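Local structure of toll-like receptor 13 (4Z0C) at residues Asn289-Glu294 and Gly311-Leu316; Asp255-Glu260 and Val285-Val290. The protein recognises bacterial 23S rRNA as an innate immune receptor and signals through MYD88 and TRAF6 to activate NF-kappa-B and the inflammatory response. All blocks are in the same frame, centred on the assembly; numbering follows the deposited sequence.

Interaction 1: Asn289-Glu294 and Gly311-Leu316; sequences NVTNAE and GQNSDL. With NAG (2-acetamido-2-deoxy-beta-D-glucopyranose), chain O.
Asn313 reaches back to the 289-294 segment, and its amide carries the direct hydrogen bonds of the contact. Asn313 OD1 accepts from Val290 N at 2.8 Å, nearly in line with its C=O bond. It also takes a weak, longer bond of 3.4 Å from Thr291 N. Asn313 ND2 donates to the carbonyls of Leu310 and Phe286. A water adds a second polar link: it donates to Asn289 OD1 (2.6 Å) and Thr291 O (2.9 Å) and accepts from Asp315 N. Leu316 CD2 lies 3.4 Å from Ala293 N at the start of helix 293-302, and 4.3 Å from Ala293 CB. Asn292 is the N-cap of that helix. The Asn289 side chain extends anti to its main-chain nitrogen (chi1 -173°), towards a GlcNAc. Asn289 ND2 donates to Leu261 O and to O5 of the sugar. This GlcNAc is the glycan at the Asn-Val-Thr sequon; the modelled Asn289 ND2 to C1 distance of 2.9 Å is long for the N-glycosidic link. Ser314 OG and Asp315 OD2 also border the sugar. Asn313 occupies the consensus asparagine position of the leucine-rich repeat, whose side chain typically bonds the preceding repeat's backbone.

Interaction 2: Asp255-Glu260 and Val285-Val290; sequences DLSNWE and VFQKNV. With NAG (2-acetamido-2-deoxy-beta-D-glucopyranose), chain O; NAG (2-acetamido-2-deoxy-beta-D-glucopyranose), chain F.
Ser257 points its hydroxyl at the backbone of Gln287, and OG accepts from Gln287 N at 3.0 Å. The same OG donates to Asp255 OD1 at 2.8 Å, so the aspartate fixes the hydroxyl's rotation. The Asp255 carboxylate crosses Val285 obliquely. Its other oxygen, OD2, accepts from N2 of a GlcNAc at 2.7 Å, whose acetamide methyl lies close to Val285 CG2. Asn258 also points at 285-290, one residue further on. Its CG is anti to the carbonyl carbon (chi1 -69°), and ND2 donates to Lys288 O at 2.9 Å, from 32° out of the carbonyl plane; ND2 also bonds Gly264 O. Val290 CG2 packs against the same amide, 3.4 Å from Asn258 OD1. Val290 CG1 sits over the centre of the Phe286 ring, while Leu256 CB meets the ring at its edge. The extended Lys288 chain runs beside Trp259 O, with a weak bond from NZ. Bonds from Leu256 N to Val285 O and Asn258 N to Gln287 O hold the segments in parallel register, with Asp255 paired to Val285. This is the parallel stacking of neighbouring repeats, LRR 10 and LRR 11, in the leucine-rich-repeat solenoid of the receptor's predicted extracellular region.

From the N terminus, 255-260 comes first, where strand 253-255 ends. The chain then runs through helix 268-275 and returns at 285-290, so interaction 2 closes one coil of the solenoid. Interaction 1 starts on Asn289 and Val290, which both contacts share. The chain passes through helix 293-302 and strand 307-309 before 311-316 closes the next coil. The two loops thus follow in series, with a two-residue overlap, and LRR 10, LRR 11 and LRR 12 are joined in order. A direct link reinforces this: Lys288 N probably bonds Gly311 O. Segment 285-290 therefore lies between 255-260 of LRR 10 and 311-316 of LRR 12.

Interaction 1: Asn289-Glu294 and Gly311-Leu316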
loop_
_atom_site.group_PDB
_atom_site.type_symbol
_atom_site.label_atom_id
_atom_site.label_comp_id
_atom_site.label_asym_id
_atom_site.label_seq_id
_atom_site.Cartn_x
_atom_site.Cartn_y
_atom_site.Cartn_z
ATOM N N ASN A 289 33.443 12.510 13.837
ATOM C CA ASN A 289 34.615 11.802 14.330
ATOM C C ASN A 289 35.710 12.780 14.703
ATOM O O ASN A 289 36.900 12.589 14.436
ATOM C CB ASN A 289 35.091 10.809 13.277
ATOM C CG ASN A 289 36.183 9.921 13.762
ATOM O OD1 ASN A 289 36.216 9.511 14.928
ATOM N ND2 ASN A 289 37.127 9.646 12.871
ATOM N N VAL A 290 35.271 13.835 15.358
ATOM C CA VAL A 290 36.144 14.921 15.714
ATOM C C VAL A 290 36.649 14.698 17.160
ATOM O O VAL A 290 37.686 15.210 17.550
ATOM C CB VAL A 290 35.377 16.257 15.477
ATOM C CG1 VAL A 290 35.223 17.054 16.747
ATOM C CG2 VAL A 290 36.061 17.065 14.401
ATOM N N THR A 291 35.944 13.869 17.922
ATOM C CA THR A 291 36.290 13.626 19.321
ATOM C C THR A 291 35.799 12.263 19.830
ATOM O O THR A 291 35.059 11.567 19.148
ATOM C CB THR A 291 35.693 14.718 20.234
ATOM O OG1 THR A 291 36.224 14.595 21.561
ATOM C CG2 THR A 291 34.184 14.568 20.304
ATOM N N ASN A 292 36.249 11.879 21.019
ATOM C CA ASN A 292 35.668 10.763 21.747
ATOM C C ASN A 292 35.150 11.212 23.112
ATOM O O ASN A 292 35.100 12.406 23.375
ATOM C CB ASN A 292 36.610 9.544 21.837
ATOM C CG ASN A 292 37.954 9.840 22.516
ATOM O OD1 ASN A 292 38.120 10.804 23.282
ATOM N ND2 ASN A 292 38.920 8.959 22.257
ATOM N N ALA A 293 34.751 10.274 23.968
ATOM C CA ALA A 293 34.125 10.642 25.240
ATOM C C ALA A 293 35.040 11.489 26.097
ATOM O O ALA A 293 34.590 12.428 26.763
ATOM C CB ALA A 293 33.712 9.418 26.009
ATOM N N GLU A 294 36.325 11.149 26.088
ATOM C CA GLU A 294 37.269 11.799 26.981
ATOM C C GLU A 294 37.544 13.232 26.516
ATOM O O GLU A 294 37.678 14.145 27.332
ATOM C CB GLU A 294 38.553 10.974 27.087
ATOM C CG GLU A 294 39.803 11.738 26.772
ATOM C CD GLU A 294 40.668 11.882 27.993
ATOM O OE1 GLU A 294 40.161 11.617 29.107
ATOM O OE2 GLU A 294 41.840 12.279 27.844
ATOM N N GLY A 311 26.900 15.219 16.705
ATOM C CA GLY A 311 26.447 14.245 15.728
ATOM C C GLY A 311 27.541 13.624 14.880
ATOM O O GLY A 311 28.504 14.291 14.518
ATOM N N GLN A 312 27.368 12.347 14.554
ATOM C CA GLN A 312 28.286 11.598 13.691
ATOM C C GLN A 312 29.679 11.375 14.295
ATOM O O GLN A 312 30.658 11.230 13.564
ATOM C CB GLN A 312 28.409 12.247 12.309
ATOM C CG GLN A 312 27.130 12.229 11.476
ATOM C CD GLN A 312 27.322 12.844 10.109
ATOM O OE1 GLN A 312 27.110 14.037 9.913
ATOM N NE2 GLN A 312 27.793 12.038 9.166
ATOM N N ASN A 313 29.775 11.363 15.622
ATOM C CA ASN A 313 31.018 10.942 16.274
ATOM C C ASN A 313 31.052 9.440 16.511
ATOM O O ASN A 313 30.610 8.941 17.554
ATOM C CB ASN A 313 31.274 11.741 17.546
ATOM C CG ASN A 313 31.785 13.142 17.236
ATOM O OD1 ASN A 313 32.877 13.292 16.685
ATOM N ND2 ASN A 313 30.990 14.168 17.559
ATOM N N SER A 314 31.592 8.737 15.519
ATOM C CA SER A 314 31.535 7.289 15.450
ATOM C C SER A 314 32.214 6.552 16.614
ATOM O O SER A 314 31.929 5.380 16.864
ATOM C CB SER A 314 32.102 6.826 14.102
ATOM O OG SER A 314 33.285 7.536 13.773
ATOM N N ASP A 315 33.096 7.233 17.334
ATOM C CA ASP A 315 33.767 6.614 18.483
ATOM C C ASP A 315 32.981 6.729 19.789
ATOM O O ASP A 315 33.455 6.284 20.845
ATOM C CB ASP A 315 35.176 7.182 18.672
ATOM C CG ASP A 315 36.178 6.592 17.695
ATOM O OD1 ASP A 315 35.865 5.564 17.060
ATOM O OD2 ASP A 315 37.278 7.168 17.552
ATOM N N LEU A 316 31.802 7.344 19.732
ATOM C CA LEU A 316 30.928 7.354 20.899
ATOM C C LEU A 316 30.042 6.091 20.843
ATOM O O LEU A 316 29.119 5.994 20.025
ATOM C CB LEU A 316 30.078 8.630 20.965
ATOM C CG LEU A 316 30.770 9.993 21.078
ATOM C CD1 LEU A 316 29.746 11.108 21.278
ATOM C CD2 LEU A 316 31.841 10.014 22.190
HETATM C C1 NAG O . 38.441 7.562 14.435
HETATM C C2 NAG O . 38.463 6.949 13.052
HETATM C C3 NAG O . 39.618 5.965 13.097
HETATM C C4 NAG O . 40.914 6.726 13.449
HETATM C C5 NAG O . 40.718 7.865 14.482
HETATM C C6 NAG O . 41.778 8.959 14.381
HETATM C C7 NAG O . 36.629 6.417 11.533
HETATM C C8 NAG O . 35.207 5.973 11.429
HETATM N N2 NAG O . 37.170 6.367 12.742
HETATM O O3 NAG O . 39.700 5.298 11.857
HETATM O O4 NAG O . 41.872 5.805 13.946
HETATM O O5 NAG O . 39.461 8.520 14.396
HETATM O O6 NAG O . 41.466 9.968 15.316
HETATM O O7 NAG O . 37.230 6.782 10.532
HETATM O O HOH W 1 34.512 9.877 16.900
#

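Interaction 2: Asp255-Glu260 and Val285-Val290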
loop_
_atom_site.group_PDB
_atom_site.type_symbol
_atom_site.label_atom_id
_atom_site.label_comp_id
_atom_site.label_asym_id
_atom_site.label_seq_id
_atom_site.Cartn_x
_atom_site.Cartn_y
_atom_site.Cartn_z
ATOM N N ASP A 255 31.569 26.244 13.996
ATOM C CA ASP A 255 31.398 24.912 13.462
ATOM C C ASP A 255 32.773 24.405 13.064
ATOM O O ASP A 255 33.390 24.936 12.145
ATOM C CB ASP A 255 30.431 24.920 12.253
ATOM C CG ASP A 255 29.890 23.515 11.918
ATOM O OD1 ASP A 255 30.549 22.507 12.270
ATOM O OD2 ASP A 255 28.816 23.415 11.278
ATOM N N LEU A 256 33.243 23.373 13.757
ATOM C CA LEU A 256 34.562 22.799 13.514
ATOM C C LEU A 256 34.539 21.333 13.041
ATOM O O LEU A 256 35.522 20.599 13.223
ATOM C CB LEU A 256 35.421 22.924 14.785
ATOM C CG LEU A 256 35.914 24.332 15.139
ATOM C CD1 LEU A 256 36.622 24.334 16.472
ATOM C CD2 LEU A 256 36.840 24.829 14.046
ATOM N N SER A 257 33.426 20.899 12.458
ATOM C CA SER A 257 33.274 19.496 12.033
ATOM C C SER A 257 34.252 19.073 10.933
ATOM O O SER A 257 34.655 19.879 10.105
ATOM C CB SER A 257 31.845 19.266 11.534
ATOM O OG SER A 257 30.884 19.734 12.474
ATOM N N ASN A 258 34.606 17.797 10.902
ATOM C CA ASN A 258 35.423 17.277 9.807
ATOM C C ASN A 258 34.588 17.172 8.537
ATOM O O ASN A 258 33.360 17.188 8.606
ATOM C CB ASN A 258 35.944 15.882 10.149
ATOM C CG ASN A 258 36.953 15.896 11.261
ATOM O OD1 ASN A 258 37.675 16.876 11.447
ATOM N ND2 ASN A 258 37.006 14.805 12.024
ATOM N N TRP A 259 35.244 16.993 7.392
ATOM C CA TRP A 259 34.516 16.649 6.177
ATOM C C TRP A 259 34.075 15.187 6.245
ATOM O O TRP A 259 32.896 14.882 6.048
ATOM C CB TRP A 259 35.364 16.864 4.927
ATOM C CG TRP A 259 34.549 16.808 3.667
ATOM C CD1 TRP A 259 33.525 15.949 3.382
ATOM C CD2 TRP A 259 34.654 17.691 2.543
ATOM N NE1 TRP A 259 33.003 16.225 2.144
ATOM C CE2 TRP A 259 33.676 17.291 1.605
ATOM C CE3 TRP A 259 35.489 18.776 2.228
ATOM C CZ2 TRP A 259 33.508 17.938 0.374
ATOM C CZ3 TRP A 259 35.323 19.414 1.005
ATOM C CH2 TRP A 259 34.341 18.993 0.093
ATOM N N GLU A 260 35.041 14.302 6.501
ATOM C CA GLU A 260 34.819 12.862 6.633
ATOM C C GLU A 260 35.389 12.310 7.941
ATOM O O GLU A 260 36.244 12.929 8.571
ATOM C CB GLU A 260 35.436 12.100 5.454
ATOM C CG GLU A 260 34.756 12.335 4.123
ATOM C CD GLU A 260 33.286 11.933 4.138
ATOM O OE1 GLU A 260 32.924 11.029 4.928
ATOM O OE2 GLU A 260 32.497 12.518 3.354
ATOM N N VAL A 285 29.234 23.358 17.050
ATOM C CA VAL A 285 28.918 22.213 16.222
ATOM C C VAL A 285 30.208 21.432 15.945
ATOM O O VAL A 285 31.161 21.940 15.350
ATOM C CB VAL A 285 28.168 22.643 14.945
ATOM C CG1 VAL A 285 27.763 21.427 14.110
ATOM C CG2 VAL A 285 26.905 23.419 15.334
ATOM N N PHE A 286 30.216 20.178 16.375
ATOM C CA PHE A 286 31.450 19.425 16.578
ATOM C C PHE A 286 31.261 17.980 16.087
ATOM O O PHE A 286 31.175 17.046 16.881
ATOM C CB PHE A 286 31.779 19.458 18.076
ATOM C CG PHE A 286 33.248 19.524 18.390
ATOM C CD1 PHE A 286 34.073 20.421 17.728
ATOM C CD2 PHE A 286 33.794 18.713 19.383
ATOM C CE1 PHE A 286 35.426 20.489 18.022
ATOM C CE2 PHE A 286 35.140 18.776 19.688
ATOM C CZ PHE A 286 35.956 19.666 19.004
ATOM N N GLN A 287 31.233 17.818 14.764
ATOM C CA GLN A 287 30.759 16.599 14.117
ATOM C C GLN A 287 31.747 15.781 13.287
ATOM O O GLN A 287 32.765 16.281 12.825
ATOM C CB GLN A 287 29.582 16.933 13.199
ATOM C CG GLN A 287 28.376 17.477 13.899
ATOM C CD GLN A 287 27.203 17.569 12.946
ATOM O OE1 GLN A 287 27.389 17.590 11.727
ATOM N NE2 GLN A 287 25.989 17.558 13.488
ATOM N N LYS A 288 31.381 14.514 13.074
ATOM C CA LYS A 288 32.093 13.613 12.165
ATOM C C LYS A 288 33.460 13.155 12.677
ATOM O O LYS A 288 34.487 13.366 12.036
ATOM C CB LYS A 288 32.158 14.160 10.722
ATOM C CG LYS A 288 30.801 14.148 10.014
ATOM C CD LYS A 288 30.904 14.521 8.531
ATOM C CE LYS A 288 29.550 14.952 7.953
ATOM N NZ LYS A 288 29.641 15.467 6.548
ATOM N N ASN A 289 33.443 12.510 13.837
ATOM C CA ASN A 289 34.615 11.802 14.330
ATOM C C ASN A 289 35.710 12.780 14.703
ATOM O O ASN A 289 36.900 12.589 14.436
ATOM C CB ASN A 289 35.091 10.809 13.277
ATOM C CG ASN A 289 36.183 9.921 13.762
ATOM O OD1 ASN A 289 36.216 9.511 14.928
ATOM N ND2 ASN A 289 37.127 9.646 12.871
ATOM N N VAL A 290 35.271 13.835 15.358
ATOM C CA VAL A 290 36.144 14.921 15.714
ATOM C C VAL A 290 36.649 14.698 17.160
ATOM O O VAL A 290 37.686 15.210 17.550
ATOM C CB VAL A 290 35.377 16.257 15.477
ATOM C CG1 VAL A 290 35.223 17.054 16.747
ATOM C CG2 VAL A 290 36.061 17.065 14.401
HETATM C C1 NAG O . 38.441 7.562 14.435
HETATM C C2 NAG O . 38.463 6.949 13.052
HETATM C C3 NAG O . 39.618 5.965 13.097
HETATM C C4 NAG O . 40.914 6.726 13.449
HETATM C C5 NAG O . 40.718 7.865 14.482
HETATM C C6 NAG O . 41.778 8.959 14.381
HETATM C C7 NAG O . 36.629 6.417 11.533
HETATM C C8 NAG O . 35.207 5.973 11.429
HETATM N N2 NAG O . 37.170 6.367 12.742
HETATM O O3 NAG O . 39.700 5.298 11.857
HETATM O O4 NAG O . 41.872 5.805 13.946
HETATM O O5 NAG O . 39.461 8.520 14.396
HETATM O O6 NAG O . 41.466 9.968 15.316
HETATM O O7 NAG O . 37.230 6.782 10.532
HETATM C C1 NAG F . 27.917 25.032 8.378
HETATM C C2 NAG F . 26.589 24.849 9.100
HETATM C C3 NAG F . 25.970 23.480 8.816
HETATM C C4 NAG F . 25.970 23.218 7.320
HETATM C C5 NAG F . 27.429 23.295 6.885
HETATM C C6 NAG F . 27.688 22.828 5.464
HETATM C C7 NAG F . 26.097 25.911 11.169
HETATM C C8 NAG F . 26.252 25.991 12.658
HETATM N N2 NAG F . 26.817 25.009 10.520
HETATM O O3 NAG F . 24.669 23.400 9.343
HETATM O O4 NAG F . 25.368 21.978 7.040
HETATM O O5 NAG F . 27.790 24.647 7.021
HETATM O O6 NAG F . 26.626 23.310 4.675
HETATM O O7 NAG F . 25.322 26.642 10.560
#